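Local coordinates for protein ribosomal RNA methyltransferase, putative (Plasmodium falciparum, PDB 2PLW) that binds S-adenosylmethionine through its FtsJ-like methyltransferase domain and probably transfers the methyl group to a uridine 2'-hydroxyl of ribosomal RNA, at residues K22-L27 with I107-S112; T149-M154 with E188-C193; G169-V174 with K194-R199. All blocks are in the same frame, centred on the assembly; numbering follows the deposited sequence.

Interaction 1: residues K22-L27 with I107-S112; sequences KNKIIL and IDIILS
Ile25 offers its backbone N-H to the carboxylate of Asp108, and the bond to OD2 is short and straight, 2.8 Å at 179°, made on the anti lone pair of that oxygen. Asp108 is where the chain of 107-112 turns a corner, and its carboxylate takes the place a backbone carbonyl would hold in a regular ladder. The carbonyl of Ile25, turned to the same strand, receives Ile109 N at 3.1 Å and, weakly, Asp108 N. Past this corner the pairing becomes regular and parallel: Leu27 N reaches Ile109 O at 2.8 Å, and Leu27 O in turn accepts from Leu111 N.

The methylene chain of Lys24 runs across the Asp108 side chain at about a right angle, CD lying 3.7 Å from Asp108 CB. A bend at chi2 (-71°) turns the lysine that way, and its NZ is joined to Asp108 OD1 through one water, while Asn145 holds the same oxygen directly. Ile26 and Ile109 stand side by side on one face of the sheet, with Ile26 CG1 3.7 Å from Ile109 CD1. On the other face, Leu27 projects its CG anti to the backbone N (chi1 175°) and meets Ile107 with two of its atoms, CB lying 3.8 Å from Ile107 CG2 and CD2 equally far from Ile107 CD1.

Helix 122-143 covers the Leu27 face through Phe139, and helix 35-43 packs on the Ile26 face through Ile40. Leu111, which also packs on helix 35-43, touches Trp36, a residue of the S-adenosylmethionine site. Strands 24-29 and 107-112, the first and fourth of the sheet in the order 3-2-1-4-5-7-6, meet at its centre between helices on both faces, as in the Rossmann-like fold of class I methyltransferases.

Interaction 2: residues T149-M154 with E188-C193; sequences TYIVKM and EIYLVC
The antiparallel end of the class I methyltransferase sheet begins here, where strand 188-196 runs back alongside strand 148-155, the strand that carries Lys153, the predicted proton acceptor, into the site. Three hydrogen-bonded pairs, Tyr150 with Cys193, Val152 with Leu191 and Met154 with Ile189, join the backbones by six N-H to carbonyl bonds, among them Cys193 N to Tyr150 O at 2.7 Å.

Lys153 and Tyr190 form a non-hydrogen-bonded pair between these rungs. The lysine crosses the phenol obliquely: CB comes to 3.3 Å from Tyr190 CE1, and CG lies over one ring face in a CH-pi contact, 4.2 Å from the centroid. A chi1 of -170° swings the lysine chain away from its own N, and with a further bend at chi3 it passes the ring and arrives beside Glu188, whose OE2 makes a long salt bridge of 4.0 Å with Lys153 NZ. The stronger partner of Lys153 NZ is Asp113, which also binds Tyr190 OH, so one carboxylate ties both side chains together.

On the opposite face Met154 lies beside Ile189, CG to CD1 3.8 Å, and Cys193 SG approaches the Tyr150 ring obliquely, 5.1 Å from its centroid. Helices 122-143 and 160-168 cover this largely apolar side, while strand 107-112 continues the sheet beyond 148-155 and strand 171-176 flanks 188-196.

Interaction 3: residues G169-V174 with K194-R199; sequences GMFQLV and KNFLGR
Antiparallel pairing brings Phe171 opposite Phe196 as a non-hydrogen-bonded pair and Leu173 opposite Lys194 as a hydrogen-bonded one, with a classic beta bulge between them where Gln172 and Leu173 both face Lys194. Lys194 N gives to Leu173 O at 2.9 Å, Gln172 N to Asn195 O, and Leu197 N to Met170 O at 2.8 Å.

The two phenylalanines meet edge to face, planes at 67° and centroids 5.3 Å apart: the CD1 edge of Phe196 stands over the face of Phe171, offset toward its rim. A chi1 of -176° sets the Phe196 ring trans to the main-chain nitrogen, which also brings its CE1 to 3.8 Å from Met170 CB. Outside the rings, Asn195 ND2 makes a nearly straight bond to Gln172 OE1 at 2.8 Å; the acceptor lies in the amide plane of Asn195, although the two amides are turned 76° apart. Leu173 CD1 rests on Lys194 CB, and the lysine then curls away to bond Tyr17 O.

The buried aromatic pair and the side-chain amide-to-amide hydrogen bond between the more exposed Gln172 and Asn195 therefore both reinforce the backbone pairing at this bulged end of the hairpin.

All three interactions lie on one mixed sheet and follow one another across it. Interaction 1 meets interaction 2 where strands 107-112 and 148-155 are neighbours, with Ser112 N 2.7 Å from Ile151 O and Ile110 N 2.8 Å from Thr149 O, both probable hydrogen bonds. Interactions 2 and 3 share strand 188-196, and the Phe171 ring bridges them, its CZ 3.4 Å from Tyr150 CB. The cofactor lies toward the first two: the Lys153 side chain is about 4 Å from S-adenosylmethionine and that of Leu111 about 8 Å, while Tyr190 and Leu111 both approach Trp36. Interaction 3 lies away from that site, at the sheet's outer edge.

Interaction 1: residues K22-L27 with I107-S112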
loop_
_atom_site.group_PDB
_atom_site.type_symbol
_atom_site.label_atom_id
_atom_site.label_comp_id
_atom_site.label_asym_id
_atom_site.label_seq_id
_atom_site.Cartn_x
_atom_site.Cartn_y
_atom_site.Cartn_z
ATOM N N LYS A 22 -12.054 -12.738 2.271
ATOM C CA LYS A 22 -11.532 -13.868 3.028
ATOM C C LYS A 22 -10.327 -14.525 2.345
ATOM O O LYS A 22 -10.194 -14.465 1.130
ATOM C CB LYS A 22 -12.643 -14.907 3.266
ATOM C CG LYS A 22 -13.134 -15.601 2.014
ATOM C CD LYS A 22 -14.132 -16.711 2.367
ATOM C CE LYS A 22 -14.519 -17.539 1.146
ATOM N NZ LYS A 22 -15.274 -16.793 0.071
ATOM N N ASN A 23 -9.471 -15.150 3.145
ATOM C CA ASN A 23 -8.341 -15.949 2.655
ATOM C C ASN A 23 -7.381 -15.138 1.783
ATOM O O ASN A 23 -6.896 -15.618 0.751
ATOM C CB ASN A 23 -8.820 -17.219 1.911
ATOM C CG ASN A 23 -7.715 -18.267 1.774
ATOM O OD1 ASN A 23 -6.714 -18.219 2.485
ATOM N ND2 ASN A 23 -7.892 -19.207 0.848
ATOM N N LYS A 24 -7.128 -13.906 2.204
ATOM C CA LYS A 24 -6.149 -13.060 1.517
ATOM C C LYS A 24 -5.027 -12.674 2.453
ATOM O O LYS A 24 -5.255 -12.463 3.658
ATOM C CB LYS A 24 -6.786 -11.771 0.994
ATOM C CG LYS A 24 -7.982 -11.978 0.022
ATOM C CD LYS A 24 -7.515 -12.520 -1.318
ATOM C CE LYS A 24 -8.689 -12.917 -2.213
ATOM N NZ LYS A 24 -8.186 -13.570 -3.458
ATOM N N ILE A 25 -3.832 -12.561 1.879
ATOM C CA ILE A 25 -2.715 -11.977 2.618
ATOM C C ILE A 25 -2.717 -10.486 2.247
ATOM O O ILE A 25 -2.706 -10.128 1.073
ATOM C CB ILE A 25 -1.391 -12.647 2.254
ATOM C CG1 ILE A 25 -1.420 -14.130 2.673
ATOM C CG2 ILE A 25 -0.236 -11.923 2.932
ATOM C CD1 ILE A 25 -0.089 -14.885 2.385
ATOM N N ILE A 26 -2.691 -9.635 3.260
ATOM C CA ILE A 26 -2.853 -8.179 3.089
ATOM C C ILE A 26 -1.687 -7.422 3.726
ATOM O O ILE A 26 -1.347 -7.626 4.893
ATOM C CB ILE A 26 -4.179 -7.707 3.714
ATOM C CG1 ILE A 26 -5.349 -8.496 3.120
ATOM C CG2 ILE A 26 -4.423 -6.215 3.437
ATOM C CD1 ILE A 26 -6.534 -8.555 4.060
ATOM N N LEU A 27 -1.077 -6.540 2.938
ATOM C CA LEU A 27 0.021 -5.698 3.413
ATOM C C LEU A 27 -0.391 -4.238 3.394
ATOM O O LEU A 27 -0.887 -3.740 2.398
ATOM C CB LEU A 27 1.249 -5.888 2.524
ATOM C CG LEU A 27 2.452 -4.978 2.819
ATOM C CD1 LEU A 27 3.001 -5.220 4.199
ATOM C CD2 LEU A 27 3.543 -5.194 1.783
ATOM N N ILE A 107 1.576 -11.789 -1.916
ATOM C CA ILE A 107 0.681 -10.980 -1.130
ATOM C C ILE A 107 -0.506 -10.604 -2.018
ATOM O O ILE A 107 -0.310 -10.101 -3.093
ATOM C CB ILE A 107 1.419 -9.683 -0.661
ATOM C CG1 ILE A 107 2.656 -10.057 0.174
ATOM C CG2 ILE A 107 0.494 -8.782 0.160
ATOM C CD1 ILE A 107 3.375 -8.880 0.720
ATOM N N ASP A 108 -1.726 -10.845 -1.564
ATOM C CA ASP A 108 -2.899 -10.599 -2.398
ATOM C C ASP A 108 -3.361 -9.155 -2.536
ATOM O O ASP A 108 -3.926 -8.774 -3.574
ATOM C CB ASP A 108 -4.056 -11.450 -1.891
ATOM C CG ASP A 108 -3.715 -12.909 -1.883
ATOM O OD1 ASP A 108 -3.608 -13.477 -2.976
ATOM O OD2 ASP A 108 -3.484 -13.476 -0.791
ATOM N N ILE A 109 -3.170 -8.377 -1.475
ATOM C CA ILE A 109 -3.609 -7.003 -1.434
ATOM C C ILE A 109 -2.499 -6.181 -0.828
ATOM O O ILE A 109 -2.051 -6.458 0.301
ATOM C CB ILE A 109 -4.904 -6.830 -0.590
ATOM C CG1 ILE A 109 -6.008 -7.755 -1.100
ATOM C CG2 ILE A 109 -5.336 -5.378 -0.597
ATOM C CD1 ILE A 109 -7.185 -7.941 -0.091
ATOM N N ILE A 110 -2.013 -5.223 -1.603
ATOM C CA ILE A 110 -0.981 -4.332 -1.095
ATOM C C ILE A 110 -1.545 -2.921 -1.114
ATOM O O ILE A 110 -1.922 -2.413 -2.161
ATOM C CB ILE A 110 0.322 -4.446 -1.905
ATOM C CG1 ILE A 110 0.938 -5.839 -1.726
ATOM C CG2 ILE A 110 1.337 -3.377 -1.442
ATOM C CD1 ILE A 110 2.174 -6.065 -2.658
ATOM N N LEU A 111 -1.599 -2.326 0.065
ATOM C CA LEU A 111 -2.134 -0.981 0.264
ATOM C C LEU A 111 -1.005 -0.065 0.724
ATOM O O LEU A 111 -0.152 -0.462 1.517
ATOM C CB LEU A 111 -3.222 -0.983 1.346
ATOM C CG LEU A 111 -4.340 -2.033 1.211
ATOM C CD1 LEU A 111 -5.255 -2.094 2.442
ATOM C CD2 LEU A 111 -5.179 -1.793 -0.047
ATOM N N SER A 112 -1.016 1.165 0.237
ATOM C CA SER A 112 -0.100 2.160 0.752
ATOM C C SER A 112 -0.803 3.477 1.019
ATOM O O SER A 112 -1.362 4.100 0.110
ATOM C CB SER A 112 1.079 2.379 -0.197
ATOM O OG SER A 112 1.810 3.500 0.224
HETATM O O HOH W 1 -5.833 -15.311 -3.799
#

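Interaction 2: residues T149-M154 with E188-C193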
loop_
_atom_site.group_PDB
_atom_site.type_symbol
_atom_site.label_atom_id
_atom_site.label_comp_id
_atom_site.label_asym_id
_atom_site.label_seq_id
_atom_site.Cartn_x
_atom_site.Cartn_y
_atom_site.Cartn_z
ATOM N N THR A 149 -4.519 -7.028 -5.814
ATOM C CA THR A 149 -4.945 -5.608 -5.784
ATOM C C THR A 149 -3.864 -4.734 -5.160
ATOM O O THR A 149 -3.254 -5.089 -4.163
ATOM C CB THR A 149 -6.275 -5.447 -4.974
ATOM O OG1 THR A 149 -7.314 -6.182 -5.629
ATOM C CG2 THR A 149 -6.718 -3.984 -4.836
ATOM N N TYR A 150 -3.652 -3.569 -5.747
ATOM C CA TYR A 150 -2.647 -2.639 -5.242
ATOM C C TYR A 150 -3.276 -1.278 -5.215
ATOM O O TYR A 150 -3.788 -0.833 -6.249
ATOM C CB TYR A 150 -1.475 -2.641 -6.206
ATOM C CG TYR A 150 -0.433 -1.560 -5.984
ATOM C CD1 TYR A 150 0.114 -1.345 -4.706
ATOM C CD2 TYR A 150 0.100 -0.859 -7.068
ATOM C CE1 TYR A 150 1.139 -0.379 -4.493
ATOM C CE2 TYR A 150 1.122 0.105 -6.873
ATOM C CZ TYR A 150 1.634 0.326 -5.594
ATOM O OH TYR A 150 2.628 1.265 -5.382
ATOM N N ILE A 151 -3.252 -0.631 -4.052
ATOM C CA ILE A 151 -3.770 0.739 -3.909
ATOM C C ILE A 151 -2.698 1.620 -3.301
ATOM O O ILE A 151 -2.118 1.300 -2.272
ATOM C CB ILE A 151 -5.070 0.776 -3.068
ATOM C CG1 ILE A 151 -6.084 -0.163 -3.711
ATOM C CG2 ILE A 151 -5.582 2.213 -3.038
ATOM C CD1 ILE A 151 -7.414 -0.222 -2.984
ATOM N N VAL A 152 -2.378 2.724 -3.971
ATOM C CA VAL A 152 -1.277 3.555 -3.489
ATOM C C VAL A 152 -1.664 5.027 -3.535
ATOM O O VAL A 152 -2.210 5.510 -4.536
ATOM C CB VAL A 152 0.031 3.279 -4.280
ATOM C CG1 VAL A 152 -0.157 3.498 -5.790
ATOM C CG2 VAL A 152 1.212 4.097 -3.726
ATOM N N LYS A 153 -1.382 5.720 -2.438
ATOM C CA LYS A 153 -1.637 7.165 -2.377
ATOM C C LYS A 153 -0.511 7.978 -3.026
ATOM O O LYS A 153 0.656 7.598 -2.973
ATOM C CB LYS A 153 -1.845 7.598 -0.921
ATOM C CG LYS A 153 -2.360 9.030 -0.760
ATOM C CD LYS A 153 -2.641 9.356 0.709
ATOM C CE LYS A 153 -1.454 9.346 1.628
ATOM N NZ LYS A 153 -1.892 9.557 3.047
ATOM N N MET A 154 -0.870 9.110 -3.628
ATOM C CA MET A 154 0.161 10.069 -4.040
ATOM C C MET A 154 -0.438 11.462 -4.099
ATOM O O MET A 154 -1.682 11.601 -4.145
ATOM C CB MET A 154 0.751 9.708 -5.400
ATOM C CG MET A 154 -0.190 9.949 -6.585
ATOM S SD MET A 154 0.629 9.729 -8.189
ATOM C CE MET A 154 2.035 10.841 -8.031
ATOM N N GLU A 188 -4.503 14.911 -2.762
ATOM C CA GLU A 188 -4.092 13.503 -2.798
ATOM C C GLU A 188 -5.127 12.612 -3.460
ATOM O O GLU A 188 -6.329 12.856 -3.367
ATOM C CB GLU A 188 -3.831 12.987 -1.395
ATOM C CG GLU A 188 -2.473 13.380 -0.843
ATOM C CD GLU A 188 -2.331 13.027 0.617
ATOM O OE1 GLU A 188 -3.372 12.861 1.292
ATOM O OE2 GLU A 188 -1.169 12.914 1.087
ATOM N N ILE A 189 -4.648 11.575 -4.144
ATOM C CA ILE A 189 -5.528 10.612 -4.794
ATOM C C ILE A 189 -4.974 9.249 -4.457
ATOM O O ILE A 189 -3.850 9.155 -3.955
ATOM C CB ILE A 189 -5.581 10.769 -6.346
ATOM C CG1 ILE A 189 -4.170 10.749 -6.978
ATOM C CG2 ILE A 189 -6.334 12.053 -6.770
ATOM C CD1 ILE A 189 -3.795 9.401 -7.577
ATOM N N TYR A 190 -5.772 8.220 -4.709
ATOM C CA TYR A 190 -5.271 6.851 -4.693
ATOM C C TYR A 190 -5.339 6.286 -6.099
ATOM O O TYR A 190 -6.313 6.520 -6.810
ATOM C CB TYR A 190 -6.075 5.974 -3.728
ATOM C CG TYR A 190 -5.928 6.360 -2.278
ATOM C CD1 TYR A 190 -4.891 5.832 -1.488
ATOM C CD2 TYR A 190 -6.828 7.253 -1.682
ATOM C CE1 TYR A 190 -4.760 6.164 -0.152
ATOM C CE2 TYR A 190 -6.700 7.602 -0.333
ATOM C CZ TYR A 190 -5.662 7.063 0.419
ATOM O OH TYR A 190 -5.563 7.432 1.747
ATOM N N LEU A 191 -4.300 5.542 -6.496
ATOM C CA LEU A 191 -4.345 4.746 -7.714
ATOM C C LEU A 191 -4.775 3.341 -7.280
ATOM O O LEU A 191 -4.108 2.719 -6.470
ATOM C CB LEU A 191 -2.994 4.718 -8.416
ATOM C CG LEU A 191 -2.468 6.095 -8.865
ATOM C CD1 LEU A 191 -0.925 6.076 -9.064
ATOM C CD2 LEU A 191 -3.178 6.565 -10.125
ATOM N N VAL A 192 -5.934 2.919 -7.762
ATOM C CA VAL A 192 -6.525 1.622 -7.427
ATOM C C VAL A 192 -6.299 0.655 -8.573
ATOM O O VAL A 192 -6.818 0.850 -9.684
ATOM C CB VAL A 192 -8.050 1.773 -7.136
ATOM C CG1 VAL A 192 -8.641 0.417 -6.767
ATOM C CG2 VAL A 192 -8.249 2.742 -6.022
ATOM N N CYS A 193 -5.531 -0.411 -8.316
ATOM C CA CYS A 193 -5.105 -1.288 -9.374
ATOM C C CYS A 193 -5.625 -2.682 -9.096
ATOM O O CYS A 193 -5.349 -3.253 -8.042
ATOM C CB CYS A 193 -3.566 -1.345 -9.411
ATOM S SG CYS A 193 -2.793 0.295 -9.467
#

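Interaction 3: residues G169-V174 with K194-R199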
loop_
_atom_site.group_PDB
_atom_site.type_symbol
_atom_site.label_atom_id
_atom_site.label_comp_id
_atom_site.label_asym_id
_atom_site.label_seq_id
_atom_site.Cartn_x
_atom_site.Cartn_y
_atom_site.Cartn_z
ATOM N N GLY A 169 0.217 -1.133 -17.363
ATOM C CA GLY A 169 1.070 -2.120 -17.978
ATOM C C GLY A 169 1.244 -3.384 -17.159
ATOM O O GLY A 169 1.823 -4.351 -17.640
ATOM N N MET A 170 0.747 -3.406 -15.925
ATOM C CA MET A 170 0.881 -4.617 -15.143
ATOM C C MET A 170 -0.396 -5.117 -14.461
ATOM O O MET A 170 -0.396 -6.206 -13.892
ATOM C CB MET A 170 2.081 -4.542 -14.193
ATOM C CG MET A 170 2.027 -3.512 -13.135
ATOM S SD MET A 170 3.726 -3.241 -12.513
ATOM C CE MET A 170 4.037 -1.590 -13.080
ATOM N N PHE A 171 -1.448 -4.305 -14.509
ATOM C CA PHE A 171 -2.752 -4.658 -13.957
ATOM C C PHE A 171 -3.821 -4.620 -15.036
ATOM O O PHE A 171 -3.764 -3.806 -15.963
ATOM C CB PHE A 171 -3.165 -3.677 -12.859
ATOM C CG PHE A 171 -2.371 -3.802 -11.610
ATOM C CD1 PHE A 171 -2.802 -4.622 -10.569
ATOM C CD2 PHE A 171 -1.157 -3.106 -11.475
ATOM C CE1 PHE A 171 -2.062 -4.738 -9.412
ATOM C CE2 PHE A 171 -0.395 -3.211 -10.311
ATOM C CZ PHE A 171 -0.847 -4.037 -9.260
ATOM N N GLN A 172 -4.838 -5.457 -14.873
ATOM C CA GLN A 172 -5.941 -5.405 -15.810
ATOM C C GLN A 172 -6.581 -4.026 -15.857
ATOM O O GLN A 172 -6.842 -3.519 -16.955
ATOM C CB GLN A 172 -6.981 -6.448 -15.468
ATOM C CG GLN A 172 -8.093 -6.500 -16.514
ATOM C CD GLN A 172 -9.260 -7.273 -16.001
ATOM O OE1 GLN A 172 -9.146 -7.959 -15.000
ATOM N NE2 GLN A 172 -10.425 -7.130 -16.653
ATOM N N LEU A 173 -6.848 -3.433 -14.687
ATOM C CA LEU A 173 -7.496 -2.113 -14.619
ATOM C C LEU A 173 -6.845 -1.226 -13.576
ATOM O O LEU A 173 -6.456 -1.698 -12.512
ATOM C CB LEU A 173 -8.996 -2.183 -14.292
ATOM C CG LEU A 173 -10.043 -3.277 -14.530
ATOM C CD1 LEU A 173 -10.171 -4.155 -13.303
ATOM C CD2 LEU A 173 -11.396 -2.602 -14.804
ATOM N N VAL A 174 -6.801 0.071 -13.857
ATOM C CA VAL A 174 -6.290 1.047 -12.909
ATOM C C VAL A 174 -7.195 2.265 -12.894
ATOM O O VAL A 174 -7.479 2.835 -13.956
ATOM C CB VAL A 174 -4.843 1.501 -13.261
ATOM C CG1 VAL A 174 -4.346 2.508 -12.228
ATOM C CG2 VAL A 174 -3.894 0.292 -13.306
ATOM N N LYS A 194 -6.358 -3.218 -10.069
ATOM C CA LYS A 194 -7.010 -4.498 -9.939
ATOM C C LYS A 194 -6.517 -5.523 -10.928
ATOM O O LYS A 194 -6.366 -5.251 -12.127
ATOM C CB LYS A 194 -8.527 -4.301 -10.065
ATOM C CG LYS A 194 -9.074 -3.213 -9.126
ATOM C CD LYS A 194 -9.418 -3.732 -7.723
ATOM C CE LYS A 194 -10.767 -4.457 -7.667
ATOM N NZ LYS A 194 -11.975 -3.562 -7.551
ATOM N N ASN A 195 -6.260 -6.720 -10.390
ATOM C CA ASN A 195 -5.928 -7.920 -11.123
ATOM C C ASN A 195 -4.528 -7.818 -11.732
ATOM O O ASN A 195 -4.342 -7.624 -12.929
ATOM C CB ASN A 195 -7.053 -8.295 -12.136
ATOM C CG ASN A 195 -6.864 -9.672 -12.733
ATOM O OD1 ASN A 195 -6.182 -10.519 -12.169
ATOM N ND2 ASN A 195 -7.495 -9.905 -13.888
ATOM N N PHE A 196 -3.537 -7.992 -10.844
ATOM C CA PHE A 196 -2.156 -8.025 -11.298
ATOM C C PHE A 196 -1.954 -9.136 -12.318
ATOM O O PHE A 196 -2.222 -10.307 -12.033
ATOM C CB PHE A 196 -1.224 -8.267 -10.113
ATOM C CG PHE A 196 0.257 -8.222 -10.497
ATOM C CD1 PHE A 196 0.837 -7.010 -10.865
ATOM C CD2 PHE A 196 1.047 -9.379 -10.500
ATOM C CE1 PHE A 196 2.209 -6.943 -11.216
ATOM C CE2 PHE A 196 2.395 -9.336 -10.859
ATOM C CZ PHE A 196 2.980 -8.113 -11.214
ATOM N N LEU A 197 -1.429 -8.757 -13.481
ATOM C CA LEU A 197 -1.145 -9.710 -14.551
ATOM C C LEU A 197 0.341 -9.873 -14.854
ATOM O O LEU A 197 0.704 -10.687 -15.699
ATOM C CB LEU A 197 -1.868 -9.294 -15.851
ATOM C CG LEU A 197 -3.390 -9.171 -15.747
ATOM C CD1 LEU A 197 -3.963 -8.497 -16.989
ATOM C CD2 LEU A 197 -4.028 -10.499 -15.471
ATOM N N GLY A 198 1.191 -9.087 -14.199
ATOM C CA GLY A 198 2.619 -9.025 -14.584
ATOM C C GLY A 198 2.792 -8.176 -15.832
ATOM O O GLY A 198 1.811 -7.656 -16.394
ATOM N N ARG A 199 4.032 -8.053 -16.300
ATOM C CA ARG A 199 4.303 -7.229 -17.496
ATOM C C ARG A 199 4.134 -8.020 -18.793
ATOM O O ARG A 199 4.169 -9.255 -18.786
ATOM C CB ARG A 199 5.690 -6.606 -17.454
ATOM C CG ARG A 199 6.307 -6.471 -16.065
ATOM C CD ARG A 199 7.160 -5.229 -15.996
ATOM N NE ARG A 199 6.310 -4.050 -15.901
ATOM C CZ ARG A 199 6.719 -2.798 -16.066
ATOM N NH1 ARG A 199 7.991 -2.517 -16.342
ATOM N NH2 ARG A 199 5.834 -1.821 -15.958
#